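Local coordinates for major capsid protein P2 (PDB 2VVF), which builds the outer capsid shell of the marine bacteriophage PM2 as its major protein, a homotrimer of double jelly-roll subunits, at residues N63-I66 / L67-T70; T96-V99 / Q100-M103; K152-N156 / G157-I161; F187-G191 / T192-D196; N203-I206 / L207-G211. All coordinates share one frame; numbering follows the deposited sequence.

Contact 1 of 5, residues N63-I66 / L67-T70; sequences NDLI and LENT
Thr70 grips the carbonyl oxygen of Ile66 twice over, one turn on in the α-helix 63-71 of the N-terminal jelly roll. Its OG1 donates to Ile66 O at 2.6 Å and its own backbone N at 3.0 Å, the two donors coming from opposite faces of the carbonyl plane. The torsion explains this: OG1 lies beside the backbone N (chi1 -55°), turned back toward the preceding turn, a place where threonine can satisfy its hydroxyl on the helix itself. The regular i to i+4 bonds precede it, among them Leu67 N to Asn63 O and Asn69 N to Leu65 O.

The other polar ends find partners elsewhere in the chain. Asp64 forms a salt bridge with Lys178, which ties the helix to the second jelly roll, while Glu68 bonds Tyr59 and Asn69 holds both Arg74 and the carbonyl of Ser82. Leucine and isoleucine suit the side that meets strand 80-84: Leu65 lies on Val81 and Phe83, Ile66 on Val81. Along the helix the aliphatic chains meet polar neighbours. Leu65 CD1 passes 4.0 Å from Glu68 OE2, and Leu67 places its CD1 3.9 Å from Asn63 ND2.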
loop_
_atom_site.group_PDB
_atom_site.type_symbol
_atom_site.label_atom_id
_atom_site.label_comp_id
_atom_site.label_asym_id
_atom_site.label_seq_id
_atom_site.Cartn_x
_atom_site.Cartn_y
_atom_site.Cartn_z
ATOM N N ASN A 63 -9.825 7.054 23.793
ATOM C CA ASN A 63 -10.536 7.242 22.534
ATOM C C ASN A 63 -9.709 8.046 21.538
ATOM O O ASN A 63 -9.892 7.928 20.327
ATOM C CB ASN A 63 -11.881 7.927 22.768
ATOM C CG ASN A 63 -12.762 7.909 21.535
ATOM O OD1 ASN A 63 -12.964 6.864 20.920
ATOM N ND2 ASN A 63 -13.276 9.074 21.156
ATOM N N ASP A 64 -8.803 8.867 22.057
ATOM C CA ASP A 64 -7.941 9.682 21.214
ATOM C C ASP A 64 -6.891 8.815 20.526
ATOM O O ASP A 64 -6.383 9.165 19.458
ATOM C CB ASP A 64 -7.274 10.788 22.035
ATOM C CG ASP A 64 -8.158 12.011 22.187
ATOM O OD1 ASP A 64 -8.895 12.091 23.196
ATOM O OD2 ASP A 64 -8.130 12.882 21.289
ATOM N N LEU A 65 -6.579 7.674 21.136
ATOM C CA LEU A 65 -5.618 6.742 20.560
ATOM C C LEU A 65 -6.311 5.962 19.448
ATOM O O LEU A 65 -5.691 5.592 18.449
ATOM C CB LEU A 65 -5.087 5.784 21.627
ATOM C CG LEU A 65 -4.120 4.697 21.142
ATOM C CD1 LEU A 65 -2.833 5.305 20.606
ATOM C CD2 LEU A 65 -3.825 3.692 22.244
ATOM N N ILE A 66 -7.609 5.737 19.625
ATOM C CA ILE A 66 -8.416 5.035 18.633
ATOM C C ILE A 66 -8.559 5.914 17.393
ATOM O O ILE A 66 -8.509 5.428 16.264
ATOM C CB ILE A 66 -9.799 4.665 19.200
ATOM C CG1 ILE A 66 -9.678 3.519 20.207
ATOM C CG2 ILE A 66 -10.753 4.300 18.074
ATOM C CD1 ILE A 66 -10.968 3.216 20.940
ATOM N N LEU A 67 -8.731 7.213 17.619
ATOM C CA LEU A 67 -8.876 8.179 16.538
ATOM C C LEU A 67 -7.543 8.393 15.826
ATOM O O LEU A 67 -7.497 8.602 14.614
ATOM C CB LEU A 67 -9.415 9.503 17.079
ATOM C CG LEU A 67 -10.821 9.427 17.680
ATOM C CD1 LEU A 67 -11.256 10.772 18.226
ATOM C CD2 LEU A 67 -11.814 8.916 16.650
ATOM N N GLU A 68 -6.457 8.329 16.588
ATOM C CA GLU A 68 -5.122 8.486 16.029
ATOM C C GLU A 68 -4.858 7.375 15.018
ATOM O O GLU A 68 -4.296 7.614 13.950
ATOM C CB GLU A 68 -4.077 8.432 17.144
ATOM C CG GLU A 68 -2.659 8.172 16.664
ATOM C CD GLU A 68 -1.644 8.309 17.780
ATOM O OE1 GLU A 68 -1.734 9.293 18.544
ATOM O OE2 GLU A 68 -0.768 7.425 17.902
ATOM N N ASN A 69 -5.268 6.159 15.366
ATOM C CA ASN A 69 -5.083 5.004 14.494
ATOM C C ASN A 69 -6.053 5.044 13.317
ATOM O O ASN A 69 -5.698 4.677 12.195
ATOM C CB ASN A 69 -5.260 3.702 15.283
ATOM C CG ASN A 69 -4.177 3.501 16.328
ATOM O OD1 ASN A 69 -3.050 3.976 16.172
ATOM N ND2 ASN A 69 -4.513 2.790 17.398
ATOM N N THR A 70 -7.278 5.490 13.583
ATOM C CA THR A 70 -8.305 5.590 12.550
ATOM C C THR A 70 -7.879 6.553 11.445
ATOM O O THR A 70 -8.115 6.302 10.260
ATOM C CB THR A 70 -9.662 6.009 13.147
ATOM O OG1 THR A 70 -10.032 5.102 14.192
ATOM C CG2 THR A 70 -10.742 6.007 12.077
#

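Contact 2 of 5, residues T96-V99 / Q100-M103; sequences TDLV and QQRM
Arg102 and Leu98 run side by side because the arginine's CG lies beside its backbone N (chi1 -55°) and the chain is then extended as far as NE, which carries the guanidinium out along the leucine. Leu98 CD2 sits over one face of that group, 3.9 Å above its plane and displaced toward the rim. Gln101 shares the same first torsion, and its extended chain brings OE1 to 3.8 Å from Leu98 CD2 while NE2 bonds the carbonyl of Met90.

Leu98, Gln101 and Arg102 belong to the short helix 97-102. Thr96 is its N-cap, OG1 accepting a weak bond from Val99 N at 3.5 Å, and Gln100 N returns to Thr96 O. Farther on, Gln101 N bonds Asp97 O and Arg102 N bonds Leu98 O at 2.9 Å.

Arg102 NH1 forms salt bridges with Asp228 and Glu226 of the second subunit. Asp97 OD1 accepts from Gly92 N, while OD2 pairs with Lys91 of its own chain and of the second subunit, and Thr96 OG1 also bonds Val93 of that subunit. Leucine shielding of one guanidinium face probably strengthens the arginine's ion pairs to the neighbouring subunit at the trimer interface.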
loop_
_atom_site.group_PDB
_atom_site.type_symbol
_atom_site.label_atom_id
_atom_site.label_comp_id
_atom_site.label_asym_id
_atom_site.label_seq_id
_atom_site.Cartn_x
_atom_site.Cartn_y
_atom_site.Cartn_z
ATOM N N THR A 96 15.401 2.559 3.515
ATOM C CA THR A 96 14.228 1.757 3.194
ATOM C C THR A 96 13.028 2.189 4.027
ATOM O O THR A 96 13.183 2.786 5.092
ATOM C CB THR A 96 14.510 0.252 3.353
ATOM O OG1 THR A 96 14.884 -0.026 4.709
ATOM C CG2 THR A 96 15.630 -0.176 2.423
ATOM N N ASP A 97 11.832 1.884 3.535
ATOM C CA ASP A 97 10.607 2.226 4.245
ATOM C C ASP A 97 10.610 1.572 5.623
ATOM O O ASP A 97 10.227 2.190 6.618
ATOM C CB ASP A 97 9.380 1.764 3.453
ATOM C CG ASP A 97 9.177 2.554 2.173
ATOM O OD1 ASP A 97 10.004 3.442 1.876
ATOM O OD2 ASP A 97 8.187 2.284 1.461
ATOM N N LEU A 98 11.054 0.321 5.673
ATOM C CA LEU A 98 11.107 -0.432 6.922
ATOM C C LEU A 98 11.954 0.273 7.978
ATOM O O LEU A 98 11.587 0.322 9.152
ATOM C CB LEU A 98 11.645 -1.844 6.671
ATOM C CG LEU A 98 10.627 -2.913 6.264
ATOM C CD1 LEU A 98 11.312 -4.252 6.038
ATOM C CD2 LEU A 98 9.525 -3.037 7.305
ATOM N N VAL A 99 13.092 0.815 7.557
ATOM C CA VAL A 99 13.984 1.519 8.472
ATOM C C VAL A 99 13.328 2.792 8.996
ATOM O O VAL A 99 13.447 3.124 10.176
ATOM C CB VAL A 99 15.348 1.820 7.814
ATOM C CG1 VAL A 99 16.123 2.844 8.629
ATOM C CG2 VAL A 99 16.155 0.544 7.648
ATOM N N GLN A 100 12.632 3.498 8.111
ATOM C CA GLN A 100 11.957 4.740 8.471
ATOM C C GLN A 100 10.778 4.510 9.413
ATOM O O GLN A 100 10.450 5.372 10.230
ATOM C CB GLN A 100 11.492 5.478 7.213
ATOM C CG GLN A 100 11.304 6.975 7.401
ATOM C CD GLN A 100 12.448 7.614 8.163
ATOM O OE1 GLN A 100 12.488 7.576 9.394
ATOM N NE2 GLN A 100 13.385 8.207 7.435
ATOM N N GLN A 101 10.143 3.347 9.295
ATOM C CA GLN A 101 9.004 3.007 10.144
ATOM C C GLN A 101 9.461 2.511 11.512
ATOM O O GLN A 101 8.950 2.946 12.544
ATOM C CB GLN A 101 8.132 1.943 9.478
ATOM C CG GLN A 101 7.677 2.292 8.077
ATOM C CD GLN A 101 7.249 1.072 7.284
ATOM O OE1 GLN A 101 7.229 -0.043 7.801
ATOM N NE2 GLN A 101 6.915 1.278 6.018
ATOM N N ARG A 102 10.417 1.587 11.508
ATOM C CA ARG A 102 10.939 1.004 12.742
ATOM C C ARG A 102 11.713 2.013 13.584
ATOM O O ARG A 102 11.897 1.821 14.785
ATOM C CB ARG A 102 11.827 -0.204 12.428
ATOM C CG ARG A 102 11.148 -1.280 11.592
ATOM C CD ARG A 102 12.158 -2.281 11.058
ATOM N NE ARG A 102 11.546 -3.575 10.776
ATOM C CZ ARG A 102 12.154 -4.559 10.121
ATOM N NH1 ARG A 102 11.522 -5.704 9.907
ATOM N NH2 ARG A 102 13.392 -4.393 9.679
ATOM N N MET A 103 12.169 3.087 12.950
ATOM C CA MET A 103 12.934 4.116 13.645
ATOM C C MET A 103 12.136 4.803 14.751
ATOM O O MET A 103 12.695 5.531 15.570
ATOM C CB MET A 103 13.470 5.146 12.648
ATOM C CG MET A 103 13.213 6.592 13.031
ATOM S SD MET A 103 13.929 7.745 11.834
ATOM C CE MET A 103 12.664 9.011 11.784
#

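Contact 3 of 5, residues K152-N156 / G157-I161; sequences KQLNN and GTTEI
Thr159 reaches from its CB across to Leu154 and Asn155 where the chain turns back, in the C-terminal jelly roll, from strand 143-154 into strand 157-161. CB itself lies 3.6 Å from Leu154 CD2, the two side chains crossing at about a right angle. From there the hydroxyl goes to the backbone: OG1 accepts from Asn155 N at 2.8 Å in a straight bond (165°). The methyl takes the other branch, anti to the backbone N (chi1 -41° for OG1), and CG2 comes to 3.2 Å from Gln153 O. A threonine thus fits well: its carbon skeleton packs on Leu154 while its hydroxyl takes the Asn155 amide.

The strands run nearly antiparallel but are 7.5 Å apart at their axes, and their backbone partners lie elsewhere: strand 143-154 bonds strand 252-263, and strand 157-161 bonds strand 242-248. Side chains, not backbone bonds between the strands, therefore join the two sheets here. Gly157 makes the bend with backbone angles at which a CB would jam against the carbonyl of Asn156.

Deeper in, Leu154 CD2 meets Ile161 CD1 at 4.3 Å, and both lie on Ile246. Lys152 is held by a salt bridge to Asp163, its bent chain crossing the isoleucine so that CD rests 3.7 Å from Ile161 CG2.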
loop_
_atom_site.group_PDB
_atom_site.type_symbol
_atom_site.label_atom_id
_atom_site.label_comp_id
_atom_site.label_asym_id
_atom_site.label_seq_id
_atom_site.Cartn_x
_atom_site.Cartn_y
_atom_site.Cartn_z
ATOM N N LYS A 152 -6.818 25.948 23.802
ATOM C CA LYS A 152 -6.862 27.360 23.462
ATOM C C LYS A 152 -8.263 27.802 23.068
ATOM O O LYS A 152 -9.062 27.004 22.578
ATOM C CB LYS A 152 -5.864 27.672 22.346
ATOM C CG LYS A 152 -4.526 28.183 22.848
ATOM C CD LYS A 152 -3.381 27.329 22.345
ATOM C CE LYS A 152 -2.208 27.367 23.308
ATOM N NZ LYS A 152 -0.950 27.787 22.634
ATOM N N GLN A 153 -8.555 29.077 23.294
ATOM C CA GLN A 153 -9.865 29.626 22.981
ATOM C C GLN A 153 -9.980 30.054 21.527
ATOM O O GLN A 153 -9.115 30.757 20.998
ATOM C CB GLN A 153 -10.190 30.806 23.900
ATOM C CG GLN A 153 -11.598 31.355 23.730
ATOM C CD GLN A 153 -12.654 30.432 24.303
ATOM O OE1 GLN A 153 -12.340 29.444 24.965
ATOM N NE2 GLN A 153 -13.919 30.752 24.050
ATOM N N LEU A 154 -11.062 29.627 20.888
ATOM C CA LEU A 154 -11.325 29.988 19.504
ATOM C C LEU A 154 -12.487 30.957 19.499
ATOM O O LEU A 154 -13.413 30.846 20.299
ATOM C CB LEU A 154 -11.681 28.757 18.671
ATOM C CG LEU A 154 -10.505 27.885 18.235
ATOM C CD1 LEU A 154 -10.957 26.849 17.218
ATOM C CD2 LEU A 154 -9.372 28.736 17.682
ATOM N N ASN A 155 -12.430 31.928 18.606
ATOM C CA ASN A 155 -13.496 32.892 18.533
ATOM C C ASN A 155 -14.299 32.623 17.302
ATOM O O ASN A 155 -13.878 31.889 16.398
ATOM C CB ASN A 155 -12.933 34.296 18.398
ATOM C CG ASN A 155 -11.965 34.633 19.482
ATOM O OD1 ASN A 155 -10.777 34.864 19.226
ATOM N ND2 ASN A 155 -12.439 34.589 20.721
ATOM N N ASN A 156 -15.424 33.310 17.231
ATOM C CA ASN A 156 -16.229 33.251 16.052
ATOM C C ASN A 156 -15.691 34.436 15.243
ATOM O O ASN A 156 -15.919 35.613 15.567
ATOM C CB ASN A 156 -17.698 33.422 16.387
ATOM C CG ASN A 156 -18.492 33.866 15.201
ATOM O OD1 ASN A 156 -18.236 33.428 14.073
ATOM N ND2 ASN A 156 -19.427 34.787 15.425
ATOM N N GLY A 157 -14.878 34.094 14.256
ATOM C CA GLY A 157 -14.185 35.058 13.425
ATOM C C GLY A 157 -12.800 34.456 13.209
ATOM O O GLY A 157 -12.679 33.305 12.789
ATOM N N THR A 158 -11.758 35.202 13.558
ATOM C CA THR A 158 -10.394 34.723 13.371
ATOM C C THR A 158 -9.581 34.661 14.657
ATOM O O THR A 158 -9.431 35.663 15.355
ATOM C CB THR A 158 -9.656 35.569 12.317
ATOM O OG1 THR A 158 -10.330 35.469 11.058
ATOM C CG2 THR A 158 -8.226 35.095 12.163
ATOM N N THR A 159 -9.000 33.497 14.928
ATOM C CA THR A 159 -8.145 33.316 16.094
ATOM C C THR A 159 -6.741 32.945 15.635
ATOM O O THR A 159 -6.570 32.229 14.649
ATOM C CB THR A 159 -8.699 32.256 17.059
ATOM O OG1 THR A 159 -10.119 32.407 17.180
ATOM C CG2 THR A 159 -8.056 32.412 18.430
ATOM N N GLU A 160 -5.735 33.433 16.354
ATOM C CA GLU A 160 -4.346 33.141 16.020
ATOM C C GLU A 160 -3.617 32.477 17.185
ATOM O O GLU A 160 -3.668 32.956 18.317
ATOM C CB GLU A 160 -3.618 34.418 15.601
ATOM C CG GLU A 160 -4.141 35.033 14.313
ATOM C CD GLU A 160 -3.210 36.089 13.753
ATOM O OE1 GLU A 160 -2.001 36.042 14.056
ATOM O OE2 GLU A 160 -3.688 36.976 13.016
ATOM N N ILE A 161 -2.947 31.365 16.899
ATOM C CA ILE A 161 -2.204 30.624 17.912
ATOM C C ILE A 161 -0.726 30.554 17.538
ATOM O O ILE A 161 -0.336 29.786 16.659
ATOM C CB ILE A 161 -2.794 29.218 18.112
ATOM C CG1 ILE A 161 -4.258 29.318 18.546
ATOM C CG2 ILE A 161 -1.973 28.433 19.125
ATOM C CD1 ILE A 161 -5.111 28.155 18.089
#

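Contact 4 of 5, residues F187-G191 / T192-D196; sequences FQIDG and TKWRD
A tight β-hairpin, closed by a type I' turn from Ile189 to Thr192, joins strands 182-189 and 192-199 at the edge, within this chain, of a four-stranded sheet of the C-terminal jelly roll. Both middle residues, Asp190 and Gly191, have positive phi, which glycine adopts with ease and aspartate tolerates better than most. Ile189 and Thr192 form a hydrogen-bonded pair: Ile189 N donates to Thr192 O at 2.9 Å in the carbonyl plane, whereas the return bond, Thr192 N to Ile189 O at 3.2 Å, comes in well above it.

Farther along, Trp194 and Arg195 both stand opposite Phe187 in a classic β bulge. The paired bonds Phe187 N to Arg195 O and Arg195 N to Phe187 O close its end, and CB of Phe187 touches CB of Arg195 at 3.8 Å.

The indole lies alongside Ile189 and Thr192. With CG beside the backbone N (chi1 -73°), Trp194 offers an edge to Ile189, CD1 lying 4.1 Å from Ile189 CB, while Thr192 CG2 sits 3.5 Å above one face, displaced toward the rim. Trp194 CB meets the edge of the Phe187 ring at CD2, 4.2 Å away. Phenylalanine and isoleucine suit their buried places, both packing on Leu242 and Val233.

Arg195 bends away to bond the carbonyl of Asp222 and makes a cation-pi contact with Phe4 of the third subunit. Asp196 OD2 accepts from the backbone N of Asn6 of the third subunit, to which Trp194 and Asp196 also make backbone bonds. The bulge shifts the strand's register, and that subunit is met by aromatic packing, a cation-pi contact and backbone bonds together.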
loop_
_atom_site.group_PDB
_atom_site.type_symbol
_atom_site.label_atom_id
_atom_site.label_comp_id
_atom_site.label_asym_id
_atom_site.label_seq_id
_atom_site.Cartn_x
_atom_site.Cartn_y
_atom_site.Cartn_z
ATOM N N PHE A 187 -1.438 28.204 7.990
ATOM C CA PHE A 187 -0.226 27.955 8.755
ATOM C C PHE A 187 0.960 28.688 8.147
ATOM O O PHE A 187 1.191 28.621 6.942
ATOM C CB PHE A 187 0.068 26.456 8.843
ATOM C CG PHE A 187 1.332 26.132 9.588
ATOM C CD1 PHE A 187 1.360 26.147 10.974
ATOM C CD2 PHE A 187 2.498 25.827 8.902
ATOM C CE1 PHE A 187 2.526 25.857 11.662
ATOM C CE2 PHE A 187 3.666 25.536 9.583
ATOM C CZ PHE A 187 3.681 25.549 10.966
ATOM N N GLN A 188 1.712 29.393 8.983
ATOM C CA GLN A 188 2.870 30.129 8.502
ATOM C C GLN A 188 4.034 30.114 9.482
ATOM O O GLN A 188 3.847 29.989 10.692
ATOM C CB GLN A 188 2.493 31.566 8.150
ATOM C CG GLN A 188 1.853 32.340 9.284
ATOM C CD GLN A 188 1.659 33.804 8.946
ATOM O OE1 GLN A 188 0.698 34.175 8.271
ATOM N NE2 GLN A 188 2.582 34.642 9.402
ATOM N N ILE A 189 5.238 30.232 8.938
ATOM C CA ILE A 189 6.453 30.255 9.737
ATOM C C ILE A 189 7.314 31.407 9.244
ATOM O O ILE A 189 7.777 31.399 8.105
ATOM C CB ILE A 189 7.215 28.917 9.644
ATOM C CG1 ILE A 189 6.354 27.771 10.179
ATOM C CG2 ILE A 189 8.530 28.999 10.408
ATOM C CD1 ILE A 189 6.938 26.401 9.925
ATOM N N ASP A 190 7.502 32.410 10.094
ATOM C CA ASP A 190 8.302 33.574 9.731
ATOM C C ASP A 190 7.698 34.316 8.542
ATOM O O ASP A 190 8.410 34.703 7.612
ATOM C CB ASP A 190 9.741 33.156 9.411
ATOM C CG ASP A 190 10.505 32.704 10.640
ATOM O OD1 ASP A 190 10.130 33.112 11.760
ATOM O OD2 ASP A 190 11.484 31.945 10.487
ATOM N N GLY A 191 6.384 34.508 8.575
ATOM C CA GLY A 191 5.685 35.217 7.508
ATOM C C GLY A 191 5.351 34.325 6.313
ATOM O O GLY A 191 4.365 34.555 5.615
ATOM N N THR A 192 6.181 33.315 6.076
ATOM C CA THR A 192 5.968 32.399 4.958
ATOM C C THR A 192 4.722 31.543 5.161
ATOM O O THR A 192 4.607 30.819 6.151
ATOM C CB THR A 192 7.207 31.530 4.695
ATOM O OG1 THR A 192 8.299 32.365 4.292
ATOM C CG2 THR A 192 6.919 30.512 3.602
ATOM N N LYS A 193 3.793 31.628 4.216
ATOM C CA LYS A 193 2.548 30.873 4.288
ATOM C C LYS A 193 2.693 29.487 3.670
ATOM O O LYS A 193 2.472 29.301 2.473
ATOM C CB LYS A 193 1.422 31.643 3.593
ATOM C CG LYS A 193 0.092 31.589 4.319
ATOM C CD LYS A 193 -0.958 32.426 3.606
ATOM C CE LYS A 193 -0.472 33.850 3.389
ATOM N NZ LYS A 193 -1.591 34.767 3.039
ATOM N N TRP A 194 3.053 28.513 4.497
ATOM C CA TRP A 194 3.227 27.142 4.034
ATOM C C TRP A 194 1.893 26.481 3.718
ATOM O O TRP A 194 1.806 25.590 2.871
ATOM C CB TRP A 194 4.018 26.335 5.059
ATOM C CG TRP A 194 5.460 26.719 5.080
ATOM C CD1 TRP A 194 6.075 27.554 5.969
ATOM C CD2 TRP A 194 6.448 26.375 4.103
ATOM N NE1 TRP A 194 7.398 27.714 5.630
ATOM C CE2 TRP A 194 7.652 26.997 4.489
ATOM C CE3 TRP A 194 6.439 25.576 2.957
ATOM C CZ2 TRP A 194 8.835 26.841 3.771
ATOM C CZ3 TRP A 194 7.614 25.424 2.245
ATOM C CH2 TRP A 194 8.793 26.056 2.652
ATOM N N ARG A 195 0.848 26.942 4.394
ATOM C CA ARG A 195 -0.496 26.438 4.166
ATOM C C ARG A 195 -1.433 27.633 4.056
ATOM O O ARG A 195 -1.697 28.322 5.040
ATOM C CB ARG A 195 -0.937 25.514 5.305
ATOM C CG ARG A 195 -0.076 24.273 5.470
ATOM C CD ARG A 195 -0.533 23.156 4.549
ATOM N NE ARG A 195 0.393 22.026 4.553
ATOM C CZ ARG A 195 0.072 20.801 4.953
ATOM N NH1 ARG A 195 -1.154 20.542 5.382
ATOM N NH2 ARG A 195 0.977 19.832 4.925
ATOM N N ASP A 196 -1.888 27.903 2.841
ATOM C CA ASP A 196 -2.790 29.017 2.602
ATOM C C ASP A 196 -4.047 28.820 3.436
ATOM O O ASP A 196 -4.271 27.743 3.989
ATOM C CB ASP A 196 -3.160 29.073 1.119
ATOM C CG ASP A 196 -2.950 30.446 0.517
ATOM O OD1 ASP A 196 -2.906 31.430 1.283
ATOM O OD2 ASP A 196 -2.841 30.541 -0.725
#

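Contact 5 of 5, residues N203-I206 / L207-G211; sequences NDYI and LEQYG
Tyr205 and Gln209 pack closely one turn apart near the C-terminal end of the helix 200-209, which a Schellman motif terminates. Gln209 NE2 comes 3.3 Å from Tyr205 CE2, with the amide and ring planes almost perpendicular (88°). Both chains leave with CG anti to the backbone N, 171° and -158° in chi1, which sends them to the same side of the helix. That side faces the third subunit, where Tyr205 OH bonds Ser82 and the Gln209 amide is used at both ends, NE2 to Asp33 and OE1 to Gln134. A tyrosine and a glutamine suit an interface that asks for bulk and for several hydrogen bonds.

Ile206 and Tyr210 form the next close pair, side by side and pointing the same way, with Ile206 CG2 at 3.8 Å from Tyr210 CE2. Isoleucine packs here against Leu225 and against Phe4 of the third subunit, while Tyr210 OH bonds Arg2 and Gln134 of that subunit.

Contacts are looser along the Asp204 and Glu208 side, where both residues are partly exposed. Their carboxylates stay apart, Asp204 OD2 and Glu208 OE1 being 6.8 Å from each other, and Asp204 is balanced by a salt bridge to Lys200. Between the two sides Leu207 turns to strand 218-222, its CD1 3.7 Å from Asn203 ND2, which bonds the carbonyl of Thr220.

At the helix end Gly211 takes positive phi; its N bonds Glu208 O, and Lys212 N bonds Leu207 O. The Tyr210 ring lies with its edge toward the last turn, CD2 only 3.0 Å from Ile206 O and in the ring plane.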
loop_
_atom_site.group_PDB
_atom_site.type_symbol
_atom_site.label_atom_id
_atom_site.label_comp_id
_atom_site.label_asym_id
_atom_site.label_seq_id
_atom_site.Cartn_x
_atom_site.Cartn_y
_atom_site.Cartn_z
ATOM N N ASN A 203 -9.028 21.095 2.624
ATOM C CA ASN A 203 -7.998 20.474 3.449
ATOM C C ASN A 203 -8.304 18.991 3.630
ATOM O O ASN A 203 -7.415 18.143 3.529
ATOM C CB ASN A 203 -7.928 21.160 4.816
ATOM C CG ASN A 203 -6.863 20.562 5.713
ATOM O OD1 ASN A 203 -5.673 20.827 5.541
ATOM N ND2 ASN A 203 -7.284 19.751 6.677
ATOM N N ASP A 204 -9.570 18.689 3.899
ATOM C CA ASP A 204 -10.013 17.316 4.105
ATOM C C ASP A 204 -9.886 16.471 2.837
ATOM O O ASP A 204 -9.707 15.255 2.909
ATOM C CB ASP A 204 -11.452 17.293 4.624
ATOM C CG ASP A 204 -11.563 17.797 6.054
ATOM O OD1 ASP A 204 -10.540 18.259 6.606
ATOM O OD2 ASP A 204 -12.673 17.729 6.627
ATOM N N TYR A 205 -9.973 17.123 1.682
ATOM C CA TYR A 205 -9.851 16.422 0.408
ATOM C C TYR A 205 -8.410 15.968 0.205
ATOM O O TYR A 205 -8.158 14.848 -0.239
ATOM C CB TYR A 205 -10.299 17.319 -0.751
ATOM C CG TYR A 205 -10.001 16.748 -2.120
ATOM C CD1 TYR A 205 -10.789 15.740 -2.662
ATOM C CD2 TYR A 205 -8.927 17.210 -2.868
ATOM C CE1 TYR A 205 -10.515 15.210 -3.910
ATOM C CE2 TYR A 205 -8.645 16.688 -4.117
ATOM C CZ TYR A 205 -9.443 15.689 -4.633
ATOM O OH TYR A 205 -9.165 15.166 -5.875
ATOM N N ILE A 206 -7.466 16.839 0.546
ATOM C CA ILE A 206 -6.051 16.511 0.417
ATOM C C ILE A 206 -5.687 15.380 1.376
ATOM O O ILE A 206 -4.924 14.479 1.025
ATOM C CB ILE A 206 -5.158 17.745 0.634
ATOM C CG1 ILE A 206 -5.498 18.834 -0.387
ATOM C CG2 ILE A 206 -3.696 17.363 0.520
ATOM C CD1 ILE A 206 -4.937 20.198 -0.039
ATOM N N LEU A 207 -6.247 15.424 2.581
ATOM C CA LEU A 207 -5.992 14.392 3.578
ATOM C C LEU A 207 -6.414 13.032 3.031
ATOM O O LEU A 207 -5.622 12.090 3.002
ATOM C CB LEU A 207 -6.755 14.692 4.871
ATOM C CG LEU A 207 -6.200 15.779 5.794
ATOM C CD1 LEU A 207 -7.200 16.097 6.894
ATOM C CD2 LEU A 207 -4.861 15.368 6.386
ATOM N N GLU A 208 -7.669 12.937 2.600
ATOM C CA GLU A 208 -8.204 11.698 2.045
ATOM C C GLU A 208 -7.423 11.278 0.805
ATOM O O GLU A 208 -7.308 10.092 0.500
ATOM C CB GLU A 208 -9.680 11.874 1.684
ATOM C CG GLU A 208 -10.586 12.138 2.871
ATOM C CD GLU A 208 -12.035 12.315 2.466
ATOM O OE1 GLU A 208 -12.314 13.187 1.617
ATOM O OE2 GLU A 208 -12.894 11.577 2.991
ATOM N N GLN A 209 -6.893 12.265 0.090
ATOM C CA GLN A 209 -6.121 12.016 -1.120
ATOM C C GLN A 209 -4.872 11.193 -0.814
ATOM O O GLN A 209 -4.292 10.569 -1.705
ATOM C CB GLN A 209 -5.724 13.344 -1.767
ATOM C CG GLN A 209 -5.400 13.252 -3.244
ATOM C CD GLN A 209 -4.777 14.529 -3.772
ATOM O OE1 GLN A 209 -3.563 14.714 -3.709
ATOM N NE2 GLN A 209 -5.611 15.429 -4.274
ATOM N N TYR A 210 -4.461 11.199 0.451
ATOM C CA TYR A 210 -3.271 10.464 0.866
ATOM C C TYR A 210 -3.566 9.253 1.750
ATOM O O TYR A 210 -2.699 8.787 2.488
ATOM C CB TYR A 210 -2.249 11.401 1.514
ATOM C CG TYR A 210 -1.619 12.347 0.524
ATOM C CD1 TYR A 210 -0.472 11.991 -0.173
ATOM C CD2 TYR A 210 -2.215 13.566 0.224
ATOM C CE1 TYR A 210 0.089 12.838 -1.107
ATOM C CE2 TYR A 210 -1.663 14.420 -0.711
ATOM C CZ TYR A 210 -0.510 14.050 -1.373
ATOM O OH TYR A 210 0.046 14.897 -2.302
ATOM N N GLY A 211 -4.786 8.732 1.641
ATOM C CA GLY A 211 -5.189 7.540 2.384
ATOM C C GLY A 211 -5.526 7.777 3.854
ATOM O O GLY A 211 -5.622 6.825 4.631
#

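Overall arrangement
Contacts 1 and 2 lie in the N-terminal jelly roll, contacts 3, 4 and 5 in the C-terminal one. Contacts 3 and 4 both reach the same four-stranded sheet, through strand 157-161 and the hairpin, their centres 17 Å apart. The chain leaves contact 4 directly for the helix of contact 5, whose nearest atoms lie about 5 Å away. Those two share the third subunit, whereas contact 2 meets the second. Contact 1 touches no other subunit, but its nearest atoms are about 6 Å from contact 5. The calcium ion, whose site is made up by Ala105, Pro141 and Trp143, lies about 6 Å from the Met103 side chain of contact 2, whose centre is 38 Å from that of contact 3.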